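PDB 7BVF: probable arabinosyltransferase B from Mycobacterium tuberculosis H37Rv, which transfers arabinose units to build the arabinan of cell-wall arabinogalactan and is bound here to the drug ethambutol and to decaprenyl phosphate. Local coordinates for residues T789-A801 against G825-L837. Numbering follows the deposited sequence.
Sequences TPNGVPEHTVAEA and GINGSTVPLPYGL
The ring of Tyr835 meets the 789-801 segment beside Ala799 and Glu800. In the model OE1 of Glu800 lies at the edge of the ring, near its plane, but it is too close to OH of Tyr835, so this detail is doubtful. The methyl CB of Ala799 comes in obliquely, 4.4 Å from CZ of Tyr835. Tyr835 sits in a type I' beta turn that runs from Pro834 to Leu837, within the C-terminal EmbC domain of this membrane-bound arabinosyltransferase. The turn is closed by a backbone hydrogen bond from Leu837 N to Pro834 O, 3.0 Å long. As modelled, and with the same caution, the Glu800 and Tyr835 side chains cross at about a right angle, and the planes of carboxylate and ring are 50° apart. The Glu800 chain is extended beyond CG (chi2 172°), which carries its carboxylate out to the phenol end. Ala799 also packs on the proline that starts the turn, with its CB 3.7 Å from CB of Pro834. Val1048 of strand 1046-1053 touches both Ala799 and Tyr835, so this end of the contact rests against the mixed sheet of the domain.

Further along, Val793 and Val831 face each other. CB of Val793 lies 4.4 Å from CG1 of Val831, an apolar contact between branched side chains. At the far end, Pro790 turns CB towards residues 827-829. CB of Pro790 is 4.0 Å from CB of Ser829. The Asn791 side chain reaches across to Thr830, but the orientation of its amide is uncertain. OG1 of Thr830 has a weak hydrogen bond with Lys820. The same CB of Pro790 also meets CB of Asn827, at 4.2 Å.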
loop_
_atom_site.group_PDB
_atom_site.type_symbol
_atom_site.label_atom_id
_atom_site.label_comp_id
_atom_site.label_asym_id
_atom_site.label_seq_id
_atom_site.Cartn_x
_atom_site.Cartn_y
_atom_site.Cartn_z
ATOM N N THR A 789 -42.040 -0.430 -13.255
ATOM C CA THR A 789 -42.342 0.627 -14.210
ATOM C C THR A 789 -41.371 0.507 -15.374
ATOM O O THR A 789 -40.246 0.031 -15.186
ATOM C CB THR A 789 -42.239 2.014 -13.551
ATOM O OG1 THR A 789 -42.480 3.041 -14.518
ATOM C CG2 THR A 789 -40.869 2.218 -12.929
ATOM N N PRO A 790 -41.774 0.904 -16.588
ATOM C CA PRO A 790 -40.859 0.756 -17.734
ATOM C C PRO A 790 -39.587 1.581 -17.624
ATOM O O PRO A 790 -38.513 1.099 -17.999
ATOM C CB PRO A 790 -41.719 1.201 -18.922
ATOM C CG PRO A 790 -43.107 1.002 -18.482
ATOM C CD PRO A 790 -43.123 1.300 -17.020
ATOM N N ASN A 791 -39.673 2.813 -17.136
ATOM C CA ASN A 791 -38.496 3.669 -16.988
ATOM C C ASN A 791 -37.880 3.541 -15.598
ATOM O O ASN A 791 -37.665 4.529 -14.903
ATOM C CB ASN A 791 -38.868 5.118 -17.279
ATOM C CG ASN A 791 -39.269 5.341 -18.718
ATOM O OD1 ASN A 791 -40.424 5.148 -19.088
ATOM N ND2 ASN A 791 -38.320 5.766 -19.534
ATOM N N GLY A 792 -37.582 2.317 -15.182
ATOM C CA GLY A 792 -37.094 2.098 -13.837
ATOM C C GLY A 792 -35.614 1.801 -13.751
ATOM O O GLY A 792 -35.201 0.923 -12.991
ATOM N N VAL A 793 -34.803 2.510 -14.528
ATOM C CA VAL A 793 -33.357 2.301 -14.533
ATOM C C VAL A 793 -32.683 3.660 -14.368
ATOM O O VAL A 793 -33.208 4.668 -14.857
ATOM C CB VAL A 793 -32.899 1.596 -15.821
ATOM C CG1 VAL A 793 -31.468 1.126 -15.705
ATOM C CG2 VAL A 793 -33.797 0.420 -16.140
ATOM N N PRO A 794 -31.538 3.744 -13.687
ATOM C CA PRO A 794 -30.823 5.023 -13.604
ATOM C C PRO A 794 -30.262 5.478 -14.943
ATOM O O PRO A 794 -30.507 4.849 -15.975
ATOM C CB PRO A 794 -29.705 4.730 -12.598
ATOM C CG PRO A 794 -30.238 3.644 -11.769
ATOM C CD PRO A 794 -31.049 2.789 -12.683
ATOM N N GLU A 795 -29.515 6.581 -14.940
ATOM C CA GLU A 795 -29.164 7.242 -16.193
ATOM C C GLU A 795 -28.011 6.548 -16.910
ATOM O O GLU A 795 -28.167 6.068 -18.036
ATOM C CB GLU A 795 -28.824 8.708 -15.927
ATOM C CG GLU A 795 -30.028 9.559 -15.584
ATOM C CD GLU A 795 -31.007 9.671 -16.731
ATOM O OE1 GLU A 795 -30.560 9.649 -17.895
ATOM O OE2 GLU A 795 -32.223 9.784 -16.473
ATOM N N HIS A 796 -26.839 6.503 -16.284
ATOM C CA HIS A 796 -25.645 5.979 -16.943
ATOM C C HIS A 796 -25.411 4.526 -16.536
ATOM O O HIS A 796 -24.424 4.173 -15.891
ATOM C CB HIS A 796 -24.439 6.852 -16.619
ATOM C CG HIS A 796 -24.461 8.186 -17.296
ATOM N ND1 HIS A 796 -24.377 8.328 -18.664
ATOM C CD2 HIS A 796 -24.555 9.439 -16.793
ATOM C CE1 HIS A 796 -24.421 9.611 -18.975
ATOM N NE2 HIS A 796 -24.530 10.306 -17.857
ATOM N N THR A 797 -26.351 3.675 -16.935
ATOM C CA THR A 797 -26.244 2.235 -16.740
ATOM C C THR A 797 -25.755 1.620 -18.043
ATOM O O THR A 797 -26.399 1.775 -19.086
ATOM C CB THR A 797 -27.584 1.633 -16.321
ATOM O OG1 THR A 797 -28.214 2.489 -15.367
ATOM C CG2 THR A 797 -27.382 0.281 -15.682
ATOM N N VAL A 798 -24.610 0.939 -17.989
ATOM C CA VAL A 798 -23.951 0.419 -19.176
ATOM C C VAL A 798 -23.687 -1.069 -18.989
ATOM O O VAL A 798 -23.833 -1.619 -17.899
ATOM C CB VAL A 798 -22.641 1.168 -19.489
ATOM C CG1 VAL A 798 -22.902 2.648 -19.640
ATOM C CG2 VAL A 798 -21.621 0.926 -18.407
ATOM N N ALA A 799 -23.285 -1.717 -20.079
ATOM C CA ALA A 799 -23.089 -3.161 -20.101
ATOM C C ALA A 799 -21.711 -3.503 -19.548
ATOM O O ALA A 799 -20.690 -3.145 -20.141
ATOM C CB ALA A 799 -23.252 -3.696 -21.519
ATOM N N GLU A 800 -21.687 -4.193 -18.407
ATOM C CA GLU A 800 -20.466 -4.769 -17.844
ATOM C C GLU A 800 -19.437 -3.703 -17.478
ATOM O O GLU A 800 -18.232 -3.911 -17.620
ATOM C CB GLU A 800 -19.856 -5.793 -18.797
ATOM C CG GLU A 800 -20.797 -6.906 -19.194
ATOM C CD GLU A 800 -20.224 -7.784 -20.283
ATOM O OE1 GLU A 800 -21.016 -8.380 -21.041
ATOM O OE2 GLU A 800 -18.984 -7.875 -20.386
ATOM N N ALA A 801 -19.907 -2.562 -16.986
ATOM C CA ALA A 801 -19.009 -1.487 -16.585
ATOM C C ALA A 801 -19.778 -0.500 -15.722
ATOM O O ALA A 801 -21.004 -0.554 -15.620
ATOM C CB ALA A 801 -18.399 -0.784 -17.797
ATOM N N GLY A 825 -40.490 2.543 -26.726
ATOM C CA GLY A 825 -40.286 1.168 -27.128
ATOM C C GLY A 825 -41.592 0.409 -27.206
ATOM O O GLY A 825 -42.637 0.998 -27.493
ATOM N N ILE A 826 -41.552 -0.900 -26.955
ATOM C CA ILE A 826 -42.787 -1.674 -26.922
ATOM C C ILE A 826 -43.555 -1.391 -25.639
ATOM O O ILE A 826 -44.773 -1.172 -25.661
ATOM C CB ILE A 826 -42.484 -3.174 -27.082
ATOM C CG1 ILE A 826 -42.128 -3.484 -28.528
ATOM C CG2 ILE A 826 -43.679 -4.000 -26.675
ATOM C CD1 ILE A 826 -43.239 -3.175 -29.495
ATOM N N ASN A 827 -42.860 -1.385 -24.502
ATOM C CA ASN A 827 -43.500 -1.027 -23.244
ATOM C C ASN A 827 -43.851 0.454 -23.206
ATOM O O ASN A 827 -44.932 0.832 -22.744
ATOM C CB ASN A 827 -42.587 -1.380 -22.076
ATOM C CG ASN A 827 -42.915 -2.713 -21.469
ATOM O OD1 ASN A 827 -43.709 -3.473 -22.016
ATOM N ND2 ASN A 827 -42.307 -3.010 -20.330
ATOM N N GLY A 828 -42.951 1.301 -23.688
ATOM C CA GLY A 828 -43.095 2.733 -23.551
ATOM C C GLY A 828 -41.897 3.311 -22.834
ATOM O O GLY A 828 -41.972 4.387 -22.235
ATOM N N SER A 829 -40.783 2.593 -22.888
ATOM C CA SER A 829 -39.567 2.986 -22.200
ATOM C C SER A 829 -38.656 3.785 -23.122
ATOM O O SER A 829 -38.720 3.682 -24.347
ATOM C CB SER A 829 -38.824 1.758 -21.679
ATOM O OG SER A 829 -38.779 0.743 -22.662
ATOM N N THR A 830 -37.800 4.592 -22.506
ATOM C CA THR A 830 -36.789 5.385 -23.193
ATOM C C THR A 830 -35.419 5.107 -22.596
ATOM O O THR A 830 -34.644 6.013 -22.288
ATOM C CB THR A 830 -37.116 6.870 -23.124
ATOM O OG1 THR A 830 -37.245 7.264 -21.753
ATOM C CG2 THR A 830 -38.414 7.165 -23.853
ATOM N N VAL A 831 -35.117 3.831 -22.412
ATOM C CA VAL A 831 -33.855 3.372 -21.839
ATOM C C VAL A 831 -33.045 2.716 -22.949
ATOM O O VAL A 831 -33.591 1.887 -23.686
ATOM C CB VAL A 831 -34.082 2.385 -20.677
ATOM C CG1 VAL A 831 -32.765 1.817 -20.194
ATOM C CG2 VAL A 831 -34.813 3.067 -19.538
ATOM N N PRO A 832 -31.770 3.063 -23.117
ATOM C CA PRO A 832 -30.931 2.390 -24.121
ATOM C C PRO A 832 -30.541 0.994 -23.654
ATOM O O PRO A 832 -29.916 0.832 -22.604
ATOM C CB PRO A 832 -29.707 3.308 -24.232
ATOM C CG PRO A 832 -30.110 4.591 -23.584
ATOM C CD PRO A 832 -31.091 4.226 -22.531
ATOM N N LEU A 833 -30.902 -0.016 -24.444
ATOM C CA LEU A 833 -30.640 -1.402 -24.090
ATOM C C LEU A 833 -29.249 -1.832 -24.555
ATOM O O LEU A 833 -28.730 -1.312 -25.545
ATOM C CB LEU A 833 -31.691 -2.311 -24.715
ATOM C CG LEU A 833 -33.126 -2.138 -24.229
ATOM C CD1 LEU A 833 -34.025 -3.155 -24.891
ATOM C CD2 LEU A 833 -33.188 -2.271 -22.726
ATOM N N PRO A 834 -28.628 -2.794 -23.857
ATOM C CA PRO A 834 -27.266 -3.207 -24.216
ATOM C C PRO A 834 -27.203 -4.368 -25.197
ATOM O O PRO A 834 -28.231 -4.918 -25.598
ATOM C CB PRO A 834 -26.678 -3.604 -22.863
ATOM C CG PRO A 834 -27.839 -4.177 -22.143
ATOM C CD PRO A 834 -29.072 -3.435 -22.610
ATOM N N TYR A 835 -25.981 -4.721 -25.601
ATOM C CA TYR A 835 -25.672 -5.901 -26.405
ATOM C C TYR A 835 -26.243 -5.828 -27.814
ATOM O O TYR A 835 -26.011 -6.729 -28.623
ATOM C CB TYR A 835 -26.157 -7.173 -25.705
ATOM C CG TYR A 835 -25.384 -7.470 -24.450
ATOM C CD1 TYR A 835 -24.003 -7.495 -24.463
ATOM C CD2 TYR A 835 -26.028 -7.693 -23.249
ATOM C CE1 TYR A 835 -23.289 -7.748 -23.323
ATOM C CE2 TYR A 835 -25.319 -7.946 -22.102
ATOM C CZ TYR A 835 -23.950 -7.972 -22.146
ATOM O OH TYR A 835 -23.231 -8.225 -21.008
ATOM N N GLY A 836 -26.949 -4.757 -28.136
ATOM C CA GLY A 836 -27.603 -4.644 -29.415
ATOM C C GLY A 836 -29.052 -5.063 -29.426
ATOM O O GLY A 836 -29.594 -5.318 -30.507
ATOM N N LEU A 837 -29.689 -5.158 -28.264
ATOM C CA LEU A 837 -31.107 -5.463 -28.208
ATOM C C LEU A 837 -31.907 -4.295 -28.763
ATOM O O LEU A 837 -31.633 -3.133 -28.455
ATOM C CB LEU A 837 -31.525 -5.758 -26.771
ATOM C CG LEU A 837 -30.924 -7.005 -26.126
ATOM C CD1 LEU A 837 -30.988 -6.911 -24.620
ATOM C CD2 LEU A 837 -31.661 -8.228 -26.603
#